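Local structure of hypothetical protein BA_2335 (Bacillus anthracis, 4H4N) at residues Val21-Pro26 with Pro52-Tyr57; Lys6-Phe11 with Thr47-Pro52. The protein is of unknown function, a small, all-beta protein with no helix whose single chain folds into two antiparallel sheets. All blocks are in the same frame, centred on the assembly; numbering follows the deposited sequence.

Contact 1 of 2, residues Val21-Pro26 with Pro52-Tyr57; sequences VTFFGP and PNYTKY
F23 turns the edge of its ring against the face of Y54, an edge-to-face pair with centroids 5.2 Å apart and planes inclined at 62°. The touching atom is F23 CD1, which stands 3.6 Å from Y54 CG, near the root of the tyrosine ring. With CG between the backbone N and the carbonyl carbon (chi1 72°), the Y54 ring presents a face to F23. The same flank of the F23 ring also meets the CB of Y57. V21 adds its CG1 branch against Y57 CB, 4.0 Å away, so V21, F23 and Y57 form one apolar patch on the same face of the sheet.

The backbones behind these side chains are antiparallel strands that meet at a classic beta bulge, where strand 17-24 ends and strand 56-63 begins: T55 and K56 together stand opposite the single residue F24. F24 N gives a nearly straight bond of 2.8 Å to K56 O. F24 O in turn receives two N-H groups, T55 N at 2.9 Å and, weakly, K56 N at 3.3 Å. Beside the neighbouring non-hydrogen-bonded pair F23-Y57, T22 O takes a CA-H...O contact from Y57 CA.

On the other face, K56 runs extended across F24, with its CE 4.0 Å from F24 CD2. Its NZ stands above the F24 ring, but too far from the centroid for more than a weak cation-pi attraction; the ammonium has a firmer partner in E58, by a salt bridge. T55, the first residue of the bulge, directs its CB toward segment 21-26, and its OG1 lies 3.6 Å from P26 CD.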
# COMPACT_ATOMS: atom_id res chain seq x y z
N VAL A 21 1.72 -1.86 -1.19
CA VAL A 21 1.12 -1.48 -2.46
C VAL A 21 2.18 -1.66 -3.54
O VAL A 21 3.26 -1.09 -3.45
CB VAL A 21 0.65 -0.01 -2.43
CG1 VAL A 21 -0.03 0.36 -3.74
CG2 VAL A 21 -0.27 0.25 -1.23
N THR A 22 1.88 -2.48 -4.54
CA THR A 22 2.78 -2.71 -5.66
C THR A 22 2.20 -2.06 -6.90
O THR A 22 1.05 -2.27 -7.24
CB THR A 22 2.97 -4.21 -5.90
OG1 THR A 22 3.45 -4.83 -4.71
CG2 THR A 22 3.96 -4.45 -7.01
N PHE A 23 3.02 -1.26 -7.57
CA PHE A 23 2.66 -0.60 -8.82
C PHE A 23 3.23 -1.39 -9.98
O PHE A 23 4.40 -1.79 -9.95
CB PHE A 23 3.23 0.83 -8.84
CG PHE A 23 2.58 1.74 -7.83
CD1 PHE A 23 1.40 2.38 -8.12
CD2 PHE A 23 3.14 1.96 -6.59
CE1 PHE A 23 0.78 3.23 -7.20
CE2 PHE A 23 2.53 2.79 -5.66
CZ PHE A 23 1.35 3.42 -5.97
N PHE A 24 2.41 -1.60 -11.00
CA PHE A 24 2.74 -2.40 -12.17
C PHE A 24 2.63 -1.58 -13.44
O PHE A 24 1.83 -0.66 -13.54
CB PHE A 24 1.77 -3.59 -12.30
CG PHE A 24 1.85 -4.59 -11.18
CD1 PHE A 24 2.71 -5.67 -11.23
CD2 PHE A 24 1.07 -4.44 -10.04
CE1 PHE A 24 2.78 -6.57 -10.19
CE2 PHE A 24 1.14 -5.36 -9.01
CZ PHE A 24 1.98 -6.43 -9.10
N GLY A 25 3.43 -1.97 -14.44
CA GLY A 25 3.39 -1.35 -15.74
C GLY A 25 2.63 -2.18 -16.77
O GLY A 25 1.96 -3.15 -16.45
N PRO A 26 2.75 -1.78 -18.05
CA PRO A 26 1.92 -2.38 -19.11
C PRO A 26 2.17 -3.84 -19.34
O PRO A 26 1.28 -4.55 -19.79
CB PRO A 26 2.31 -1.60 -20.37
CG PRO A 26 3.52 -0.86 -20.04
CD PRO A 26 3.56 -0.66 -18.56
N PRO A 52 5.26 6.59 -9.00
CA PRO A 52 5.60 6.70 -10.40
C PRO A 52 4.38 6.56 -11.28
O PRO A 52 3.33 6.09 -10.83
CB PRO A 52 6.51 5.48 -10.62
CG PRO A 52 6.05 4.50 -9.64
CD PRO A 52 5.66 5.28 -8.44
N ASN A 53 4.51 6.95 -12.53
CA ASN A 53 3.48 6.66 -13.50
C ASN A 53 3.28 5.14 -13.47
O ASN A 53 4.25 4.40 -13.36
CB ASN A 53 3.87 7.14 -14.90
CG ASN A 53 3.89 8.65 -15.01
OD1 ASN A 53 3.27 9.35 -14.21
ND2 ASN A 53 4.59 9.15 -16.01
N TYR A 54 2.03 4.70 -13.52
CA TYR A 54 1.71 3.29 -13.36
C TYR A 54 0.50 2.91 -14.18
O TYR A 54 -0.29 3.76 -14.58
CB TYR A 54 1.45 2.95 -11.86
CG TYR A 54 0.15 3.51 -11.32
CD1 TYR A 54 0.07 4.80 -10.85
CD2 TYR A 54 -1.00 2.74 -11.31
CE1 TYR A 54 -1.13 5.31 -10.38
CE2 TYR A 54 -2.20 3.23 -10.84
CZ TYR A 54 -2.27 4.52 -10.38
OH TYR A 54 -3.47 5.01 -9.92
N THR A 55 0.35 1.62 -14.42
CA THR A 55 -0.79 1.07 -15.12
C THR A 55 -1.86 0.56 -14.14
O THR A 55 -3.05 0.84 -14.32
CB THR A 55 -0.33 -0.01 -16.09
OG1 THR A 55 0.59 0.57 -17.03
CG2 THR A 55 -1.49 -0.61 -16.81
N LYS A 56 -1.44 -0.20 -13.14
CA LYS A 56 -2.36 -0.60 -12.08
C LYS A 56 -1.55 -0.79 -10.81
O LYS A 56 -0.32 -0.81 -10.84
CB LYS A 56 -3.12 -1.89 -12.38
CG LYS A 56 -2.25 -3.12 -12.37
CD LYS A 56 -3.08 -4.38 -12.20
CE LYS A 56 -2.19 -5.61 -12.11
NZ LYS A 56 -3.02 -6.83 -11.87
N TYR A 57 -2.26 -0.89 -9.68
CA TYR A 57 -1.63 -1.29 -8.44
C TYR A 57 -2.40 -2.46 -7.86
O TYR A 57 -3.57 -2.69 -8.19
CB TYR A 57 -1.52 -0.13 -7.43
CG TYR A 57 -2.83 0.36 -6.89
CD1 TYR A 57 -3.46 -0.31 -5.87
CD2 TYR A 57 -3.43 1.49 -7.40
CE1 TYR A 57 -4.69 0.09 -5.38
CE2 TYR A 57 -4.66 1.92 -6.90
CZ TYR A 57 -5.28 1.22 -5.89
OH TYR A 57 -6.50 1.65 -5.41

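Contact 2 of 2, residues Lys6-Phe11 with Thr47-Pro52; sequences KKPIAF and TITRYP
K6 lays its extended chain along one face of the Y51 ring, the two side chains running in opposite directions, and ends with NZ hydrogen-bonded to Y51 O at 2.7 Å. The ammonium approaches in the plane of that carbonyl, while K6 CB stays near the phenol end, 3.6 Å from Y51 OH. K7 contributes its backbone carbonyl: Y51 OH donates to a lone pair of K7 O at 2.6 Å, with the oxygen lying in the plane of the tyrosine ring at its edge. A chi1 of 50°, holding CG between the backbone N and carbonyl carbon, sets the Y51 ring between K6 and I9, with its hydroxyl at the K7 carbonyl. P8 packs its ring carbon CG against the methyl CG2 of T49, 3.9 Å away. I9 closes on the ring face opposite K6, where its CD1 sits 3.9 Å from the centroid of Y51 in a CH-pi contact, leaving the phenol sandwiched between lysine methylenes and an isoleucine methyl. Its backbone forms the antiparallel hydrogen-bonded pair with I48: I9 N to I48 O at 2.9 Å and I48 N to I9 O at 2.8 Å. A10 and T47 make the following non-hydrogen-bonded pair, their methyls meeting on the other face. F11 brings CE2 to within 3.8 Å of I48 CG1. Together strands 9-13 and 44-48 make a two-stranded sheet whose face bearing I9, F11 and I48 packs on the second sheet: I48 on V34 and I36 of strand 30-38, F11 on L19 and V21 of strand 17-24, and I9 on Y57 of strand 56-63.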
# COMPACT_ATOMS: atom_id res chain seq x y z
N LYS A 6 -0.97 13.72 -10.62
CA LYS A 6 -0.85 12.60 -9.64
C LYS A 6 -1.58 12.92 -8.35
O LYS A 6 -1.00 13.40 -7.37
CB LYS A 6 0.61 12.27 -9.35
CG LYS A 6 1.35 11.64 -10.50
CD LYS A 6 2.77 11.32 -10.10
CE LYS A 6 3.55 10.69 -11.24
NZ LYS A 6 4.99 10.52 -10.88
N LYS A 7 -2.88 12.68 -8.36
CA LYS A 7 -3.69 12.92 -7.20
C LYS A 7 -3.39 11.88 -6.11
O LYS A 7 -2.87 10.80 -6.41
CB LYS A 7 -5.17 12.85 -7.57
CG LYS A 7 -5.67 14.02 -8.41
CD LYS A 7 -7.10 13.76 -8.92
CE LYS A 7 -7.70 14.99 -9.61
NZ LYS A 7 -9.06 14.71 -10.16
N PRO A 8 -3.68 12.21 -4.85
CA PRO A 8 -3.50 11.22 -3.79
C PRO A 8 -4.30 9.95 -4.06
O PRO A 8 -5.37 10.02 -4.68
CB PRO A 8 -4.06 11.95 -2.56
CG PRO A 8 -3.77 13.37 -2.82
CD PRO A 8 -3.98 13.54 -4.30
N ILE A 9 -3.75 8.81 -3.66
CA ILE A 9 -4.48 7.54 -3.68
C ILE A 9 -4.62 7.17 -2.21
O ILE A 9 -3.64 7.15 -1.47
CB ILE A 9 -3.77 6.42 -4.47
CG1 ILE A 9 -3.38 6.87 -5.87
CG2 ILE A 9 -4.66 5.19 -4.54
CD1 ILE A 9 -2.42 5.91 -6.55
N ALA A 10 -5.85 6.87 -1.78
CA ALA A 10 -6.15 6.55 -0.39
C ALA A 10 -6.22 5.05 -0.20
O ALA A 10 -6.74 4.33 -1.05
CB ALA A 10 -7.48 7.19 0.01
N PHE A 11 -5.75 4.61 0.96
CA PHE A 11 -5.72 3.20 1.35
C PHE A 11 -6.17 3.02 2.78
O PHE A 11 -5.82 3.78 3.66
CB PHE A 11 -4.30 2.65 1.22
CG PHE A 11 -3.80 2.65 -0.16
CD1 PHE A 11 -4.15 1.63 -1.02
CD2 PHE A 11 -3.01 3.67 -0.64
CE1 PHE A 11 -3.74 1.62 -2.33
CE2 PHE A 11 -2.57 3.67 -1.95
CZ PHE A 11 -2.94 2.64 -2.79
N THR A 47 -3.12 8.36 2.76
CA THR A 47 -2.91 8.60 1.34
C THR A 47 -1.44 8.49 0.94
O THR A 47 -0.52 8.73 1.73
CB THR A 47 -3.39 9.97 0.91
OG1 THR A 47 -2.68 10.96 1.63
CG2 THR A 47 -4.86 10.11 1.13
N ILE A 48 -1.25 8.06 -0.31
CA ILE A 48 0.05 8.01 -0.97
C ILE A 48 -0.04 9.13 -2.03
O ILE A 48 -0.93 9.12 -2.88
CB ILE A 48 0.29 6.64 -1.63
CG1 ILE A 48 0.43 5.52 -0.58
CG2 ILE A 48 1.54 6.70 -2.51
CD1 ILE A 48 1.63 5.64 0.34
N THR A 49 0.88 10.08 -1.96
CA THR A 49 0.88 11.22 -2.85
C THR A 49 2.03 11.22 -3.84
O THR A 49 2.00 11.98 -4.81
CB THR A 49 0.91 12.53 -2.03
OG1 THR A 49 2.08 12.56 -1.21
CG2 THR A 49 -0.32 12.62 -1.14
N ARG A 50 3.03 10.37 -3.61
CA ARG A 50 4.17 10.26 -4.50
C ARG A 50 4.22 8.83 -5.01
O ARG A 50 4.21 7.88 -4.23
CB ARG A 50 5.46 10.61 -3.76
CG ARG A 50 5.45 12.06 -3.23
CD ARG A 50 6.76 12.50 -2.61
NE ARG A 50 7.82 12.54 -3.59
CZ ARG A 50 9.08 12.89 -3.32
NH1 ARG A 50 9.43 13.22 -2.09
NH2 ARG A 50 10.00 12.88 -4.27
N TYR A 51 4.26 8.70 -6.31
CA TYR A 51 4.28 7.40 -6.94
C TYR A 51 4.66 7.61 -8.39
O TYR A 51 4.39 8.65 -8.96
CB TYR A 51 2.92 6.68 -6.81
CG TYR A 51 1.73 7.48 -7.21
CD1 TYR A 51 1.31 7.54 -8.54
CD2 TYR A 51 0.96 8.15 -6.26
CE1 TYR A 51 0.20 8.27 -8.91
CE2 TYR A 51 -0.16 8.89 -6.63
CZ TYR A 51 -0.54 8.92 -7.96
OH TYR A 51 -1.67 9.61 -8.34
N PRO A 52 5.26 6.59 -9.00
CA PRO A 52 5.60 6.70 -10.40
C PRO A 52 4.38 6.56 -11.28
O PRO A 52 3.33 6.09 -10.83
CB PRO A 52 6.51 5.48 -10.62
CG PRO A 52 6.05 4.50 -9.64
CD PRO A 52 5.66 5.28 -8.44

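Contact 1 belongs to the three-stranded sheet and contact 2 to the two-stranded one, and their centres lie about 12 Å apart. P52, in the loop that joins strand 44-48 to strand 56-63, ends one segment of contact 2 and begins one of contact 1. Side chains of the two contacts meet directly: F23 CZ is 3.7 Å from Y51 CB, Y57 CE1 is 3.6 Å from F11 CE1 in an edge-to-face pair of rings, and Y54 OH is 3.6 Å from I9 CD1. At the margin, N53 OD1 packs 3.3 Å from K6 CE. A beta-mercaptoethanol, probably from the crystallisation liquor, lies about 4 Å from the T47 side chain in contact 2.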